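Non-ribosomal peptide synthetase (Streptomyces halstedii, PDB 3WV4) is a non-ribosomal peptide synthetase whose modelled region belongs to the AMP-binding enzyme family of the ANL superfamily. Local coordinates at residues Thr70-Ser84 against Arg106-Arg118. Residues are numbered along the deposited sequence; the frame is centred on the assembly and turned at random.
Sequences TWTYQELLNHSQAFS and RQTVAVFYGACRR
Ser80 and Gly114 mark the closest point, CA to CA 4.3 Å, of the 73-84 part of helix 73-89 and helix 106-116, whose axes pass 7.4 Å apart at a crossing angle of -60°. Gly114, lacking a side chain, lets Ser80 O come to 3.3 Å from its CA. Ser80 enters as a knob among Val109, Ala110, Tyr113 and Gly114; its hydroxyl, lying against Tyr113 CB, is satisfied within its own helix by donating to Leu76 O. Phe83 is a second knob, among Ala110, Val111, Gly114 and Ala115. Its CG is anti to the backbone N (chi1 -176°), which turns the ring onto the partner helix with one face over Val111 CA and its edge toward Gly114 and Ala115, while Val111 CG1 packs 3.7 Å from Phe83 CE2. Both helices belong to the N-terminal part of an AMP-binding enzyme of the ANL superfamily; the segment between them includes strand 97-101 of a parallel sheet. Near the start of helix 73-89, which Thr72 and Glu75 close with a capping box, the Trp71 indole is sandwiched between Arg106 on one face and His79 on the other. Arg106 CB sits 3.6 Å from the centroid of the six-membered ring in a CH-pi contact, and the guanidinium makes a cation-pi contact over the five-membered ring, its plane turned 58° from the indole; Arg106 NE is salt-bridged to Asp66. Beyond Gly114, Ser84 OG donates to Gly114 O at 2.6 Å and accepts a weak bond from Arg117 NH1, which also binds Gly184 O. Gln81 CG lies over the centre of the Arg117 guanidinium, 3.7 Å above its plane.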
# COMPACT_ATOMS: atom_id res chain seq x y z
N THR A 70 2.10 -4.38 -20.59
CA THR A 70 0.85 -3.93 -19.96
C THR A 70 -0.10 -5.13 -19.83
O THR A 70 -0.17 -5.99 -20.75
CB THR A 70 0.20 -2.81 -20.82
OG1 THR A 70 1.11 -1.72 -20.93
CG2 THR A 70 -1.09 -2.29 -20.21
N TRP A 71 -0.80 -5.22 -18.71
CA TRP A 71 -1.89 -6.19 -18.54
C TRP A 71 -3.23 -5.50 -18.39
O TRP A 71 -3.34 -4.48 -17.69
CB TRP A 71 -1.72 -7.01 -17.26
CG TRP A 71 -0.73 -8.09 -17.29
CD1 TRP A 71 -0.16 -8.67 -18.40
CD2 TRP A 71 -0.24 -8.83 -16.16
NE1 TRP A 71 0.67 -9.66 -18.02
CE2 TRP A 71 0.65 -9.78 -16.65
CE3 TRP A 71 -0.41 -8.71 -14.78
CZ2 TRP A 71 1.34 -10.64 -15.82
CZ3 TRP A 71 0.26 -9.56 -13.96
CH2 TRP A 71 1.13 -10.51 -14.48
N THR A 72 -4.25 -6.07 -19.01
CA THR A 72 -5.61 -5.67 -18.76
C THR A 72 -6.07 -6.30 -17.47
O THR A 72 -5.40 -7.13 -16.93
CB THR A 72 -6.56 -6.18 -19.86
OG1 THR A 72 -6.57 -7.61 -19.82
CG2 THR A 72 -6.10 -5.71 -21.23
N TYR A 73 -7.25 -5.92 -17.00
CA TYR A 73 -7.80 -6.54 -15.78
C TYR A 73 -8.02 -8.02 -15.96
O TYR A 73 -7.74 -8.79 -15.04
CB TYR A 73 -9.07 -5.84 -15.28
CG TYR A 73 -8.72 -4.68 -14.44
CD1 TYR A 73 -8.66 -3.43 -14.97
CD2 TYR A 73 -8.29 -4.87 -13.12
CE1 TYR A 73 -8.24 -2.37 -14.18
CE2 TYR A 73 -7.89 -3.83 -12.34
CZ TYR A 73 -7.87 -2.58 -12.87
OH TYR A 73 -7.44 -1.51 -12.08
N GLN A 74 -8.44 -8.42 -17.16
CA GLN A 74 -8.54 -9.85 -17.45
C GLN A 74 -7.21 -10.56 -17.32
O GLN A 74 -7.14 -11.59 -16.67
CB GLN A 74 -9.10 -10.11 -18.87
CG GLN A 74 -9.34 -11.58 -19.13
CD GLN A 74 -10.50 -12.13 -18.32
OE1 GLN A 74 -10.32 -12.88 -17.35
NE2 GLN A 74 -11.71 -11.77 -18.74
N GLU A 75 -6.17 -9.99 -17.91
CA GLU A 75 -4.83 -10.59 -17.85
C GLU A 75 -4.36 -10.69 -16.44
O GLU A 75 -3.83 -11.69 -16.05
CB GLU A 75 -3.82 -9.82 -18.71
CG GLU A 75 -4.03 -10.03 -20.22
CD GLU A 75 -3.20 -9.07 -21.06
OE1 GLU A 75 -3.37 -7.85 -20.94
OE2 GLU A 75 -2.30 -9.56 -21.77
N LEU A 76 -4.58 -9.63 -15.66
CA LEU A 76 -4.13 -9.66 -14.26
C LEU A 76 -4.81 -10.77 -13.50
O LEU A 76 -4.20 -11.45 -12.69
CB LEU A 76 -4.39 -8.30 -13.59
CG LEU A 76 -4.13 -8.28 -12.10
CD1 LEU A 76 -2.71 -8.69 -11.79
CD2 LEU A 76 -4.42 -6.86 -11.57
N LEU A 77 -6.10 -10.93 -13.74
CA LEU A 77 -6.86 -11.97 -13.04
C LEU A 77 -6.38 -13.34 -13.47
O LEU A 77 -6.17 -14.18 -12.64
CB LEU A 77 -8.38 -11.81 -13.31
CG LEU A 77 -9.27 -12.89 -12.79
CD1 LEU A 77 -9.36 -12.87 -11.28
CD2 LEU A 77 -10.67 -12.73 -13.40
N ASN A 78 -6.18 -13.54 -14.77
CA ASN A 78 -5.68 -14.81 -15.28
C ASN A 78 -4.38 -15.22 -14.58
O ASN A 78 -4.29 -16.31 -14.02
CB ASN A 78 -5.44 -14.75 -16.80
CG ASN A 78 -6.74 -14.69 -17.60
OD1 ASN A 78 -7.80 -14.99 -17.09
ND2 ASN A 78 -6.64 -14.26 -18.87
N HIS A 79 -3.40 -14.32 -14.59
CA HIS A 79 -2.10 -14.58 -13.99
C HIS A 79 -2.21 -14.75 -12.49
O HIS A 79 -1.52 -15.63 -11.93
CB HIS A 79 -1.15 -13.47 -14.32
CG HIS A 79 -0.73 -13.45 -15.75
ND1 HIS A 79 0.40 -14.11 -16.19
CD2 HIS A 79 -1.27 -12.87 -16.85
CE1 HIS A 79 0.55 -13.91 -17.49
NE2 HIS A 79 -0.46 -13.18 -17.92
N SER A 80 -3.11 -14.03 -11.84
CA SER A 80 -3.33 -14.18 -10.39
C SER A 80 -3.87 -15.58 -10.07
O SER A 80 -3.36 -16.29 -9.21
CB SER A 80 -4.27 -13.07 -9.87
OG SER A 80 -3.65 -11.79 -9.91
N GLN A 81 -4.88 -16.01 -10.81
CA GLN A 81 -5.39 -17.40 -10.70
C GLN A 81 -4.30 -18.44 -10.93
O GLN A 81 -4.16 -19.41 -10.17
CB GLN A 81 -6.51 -17.61 -11.74
CG GLN A 81 -7.71 -16.76 -11.39
CD GLN A 81 -8.82 -16.85 -12.42
OE1 GLN A 81 -8.62 -17.32 -13.53
NE2 GLN A 81 -10.00 -16.41 -12.05
N ALA A 82 -3.50 -18.23 -11.99
CA ALA A 82 -2.42 -19.15 -12.29
C ALA A 82 -1.44 -19.22 -11.13
O ALA A 82 -0.97 -20.30 -10.71
CB ALA A 82 -1.72 -18.75 -13.58
N PHE A 83 -1.14 -18.05 -10.55
CA PHE A 83 -0.23 -18.05 -9.42
C PHE A 83 -0.85 -18.76 -8.21
O PHE A 83 -0.15 -19.47 -7.49
CB PHE A 83 0.27 -16.64 -9.06
CG PHE A 83 1.27 -16.67 -7.96
CD1 PHE A 83 2.55 -17.15 -8.21
CD2 PHE A 83 0.88 -16.43 -6.68
CE1 PHE A 83 3.46 -17.28 -7.18
CE2 PHE A 83 1.79 -16.52 -5.65
CZ PHE A 83 3.10 -16.94 -5.89
N SER A 84 -2.18 -18.62 -8.01
CA SER A 84 -2.84 -19.39 -6.97
C SER A 84 -2.65 -20.93 -7.21
O SER A 84 -2.40 -21.68 -6.26
CB SER A 84 -4.32 -19.04 -6.90
OG SER A 84 -4.53 -17.68 -6.53
N ARG A 106 4.64 -6.29 -12.99
CA ARG A 106 3.32 -6.89 -13.01
C ARG A 106 3.21 -8.18 -12.22
O ARG A 106 2.25 -8.42 -11.53
CB ARG A 106 2.94 -7.13 -14.47
CG ARG A 106 2.52 -5.88 -15.21
CD ARG A 106 2.45 -6.15 -16.70
NE ARG A 106 3.78 -6.48 -17.18
CZ ARG A 106 4.02 -7.22 -18.24
NH1 ARG A 106 3.02 -7.65 -18.96
NH2 ARG A 106 5.27 -7.47 -18.60
N GLN A 107 4.26 -8.99 -12.27
CA GLN A 107 4.29 -10.29 -11.62
C GLN A 107 4.07 -10.18 -10.14
O GLN A 107 3.39 -10.99 -9.58
CB GLN A 107 5.63 -11.02 -11.87
CG GLN A 107 5.85 -11.47 -13.31
CD GLN A 107 6.61 -10.44 -14.14
OE1 GLN A 107 6.24 -9.27 -14.22
NE2 GLN A 107 7.66 -10.88 -14.78
N THR A 108 4.65 -9.18 -9.51
CA THR A 108 4.48 -9.01 -8.06
C THR A 108 3.01 -8.78 -7.65
O THR A 108 2.58 -9.17 -6.58
CB THR A 108 5.29 -7.78 -7.58
OG1 THR A 108 6.59 -7.80 -8.19
CG2 THR A 108 5.46 -7.80 -6.09
N VAL A 109 2.24 -8.12 -8.51
CA VAL A 109 0.84 -7.83 -8.21
C VAL A 109 0.01 -9.12 -8.34
O VAL A 109 -0.97 -9.35 -7.59
CB VAL A 109 0.32 -6.74 -9.16
CG1 VAL A 109 -1.14 -6.39 -8.86
CG2 VAL A 109 1.16 -5.48 -9.03
N ALA A 110 0.43 -9.97 -9.29
CA ALA A 110 -0.14 -11.29 -9.48
C ALA A 110 0.18 -12.21 -8.32
O ALA A 110 -0.69 -12.99 -7.88
CB ALA A 110 0.33 -11.90 -10.80
N VAL A 111 1.41 -12.10 -7.78
CA VAL A 111 1.79 -12.85 -6.59
C VAL A 111 0.91 -12.42 -5.41
O VAL A 111 0.32 -13.24 -4.70
CB VAL A 111 3.27 -12.68 -6.26
CG1 VAL A 111 3.59 -13.33 -4.94
CG2 VAL A 111 4.12 -13.31 -7.35
N PHE A 112 0.76 -11.13 -5.24
CA PHE A 112 -0.07 -10.58 -4.19
C PHE A 112 -1.51 -11.11 -4.29
O PHE A 112 -2.05 -11.72 -3.37
CB PHE A 112 -0.00 -9.06 -4.28
CG PHE A 112 -0.93 -8.37 -3.37
CD1 PHE A 112 -0.98 -8.71 -2.05
CD2 PHE A 112 -1.83 -7.43 -3.85
CE1 PHE A 112 -1.86 -8.07 -1.19
CE2 PHE A 112 -2.75 -6.83 -3.01
CZ PHE A 112 -2.75 -7.13 -1.68
N TYR A 113 -2.13 -10.90 -5.42
CA TYR A 113 -3.54 -11.30 -5.54
C TYR A 113 -3.74 -12.80 -5.51
O TYR A 113 -4.72 -13.29 -4.88
CB TYR A 113 -4.15 -10.71 -6.79
CG TYR A 113 -4.59 -9.24 -6.63
CD1 TYR A 113 -5.44 -8.84 -5.58
CD2 TYR A 113 -4.14 -8.28 -7.51
CE1 TYR A 113 -5.80 -7.50 -5.42
CE2 TYR A 113 -4.50 -6.95 -7.34
CZ TYR A 113 -5.34 -6.58 -6.29
OH TYR A 113 -5.75 -5.30 -6.16
N GLY A 114 -2.83 -13.55 -6.15
CA GLY A 114 -2.99 -15.01 -6.21
C GLY A 114 -2.88 -15.57 -4.81
O GLY A 114 -3.58 -16.53 -4.44
N ALA A 115 -2.00 -14.96 -4.00
CA ALA A 115 -1.88 -15.37 -2.60
C ALA A 115 -3.10 -15.04 -1.77
O ALA A 115 -3.56 -15.84 -0.94
CB ALA A 115 -0.68 -14.76 -1.99
N CYS A 116 -3.65 -13.86 -1.98
CA CYS A 116 -4.87 -13.50 -1.26
C CYS A 116 -6.04 -14.48 -1.54
O CYS A 116 -6.80 -14.85 -0.59
CB CYS A 116 -5.28 -12.08 -1.64
SG CYS A 116 -4.28 -10.80 -0.84
N ARG A 117 -6.18 -14.88 -2.82
CA ARG A 117 -7.25 -15.77 -3.29
C ARG A 117 -7.16 -17.16 -2.65
O ARG A 117 -8.09 -17.95 -2.79
CB ARG A 117 -7.17 -16.00 -4.79
CG ARG A 117 -7.58 -14.83 -5.65
CD ARG A 117 -7.40 -15.16 -7.13
NE ARG A 117 -8.52 -15.99 -7.57
CZ ARG A 117 -8.47 -17.30 -7.80
NH1 ARG A 117 -7.34 -18.02 -7.68
NH2 ARG A 117 -9.61 -17.90 -8.18
N ARG A 118 -6.02 -17.47 -2.04
CA ARG A 118 -5.84 -18.72 -1.32
C ARG A 118 -5.73 -18.54 0.16
O ARG A 118 -5.34 -19.46 0.86
CB ARG A 118 -4.61 -19.49 -1.87
CG ARG A 118 -4.85 -19.99 -3.29
CD ARG A 118 -5.96 -21.06 -3.29
NE ARG A 118 -6.33 -21.54 -4.63
CZ ARG A 118 -7.41 -21.16 -5.31
NH1 ARG A 118 -8.24 -20.22 -4.84
NH2 ARG A 118 -7.64 -21.68 -6.50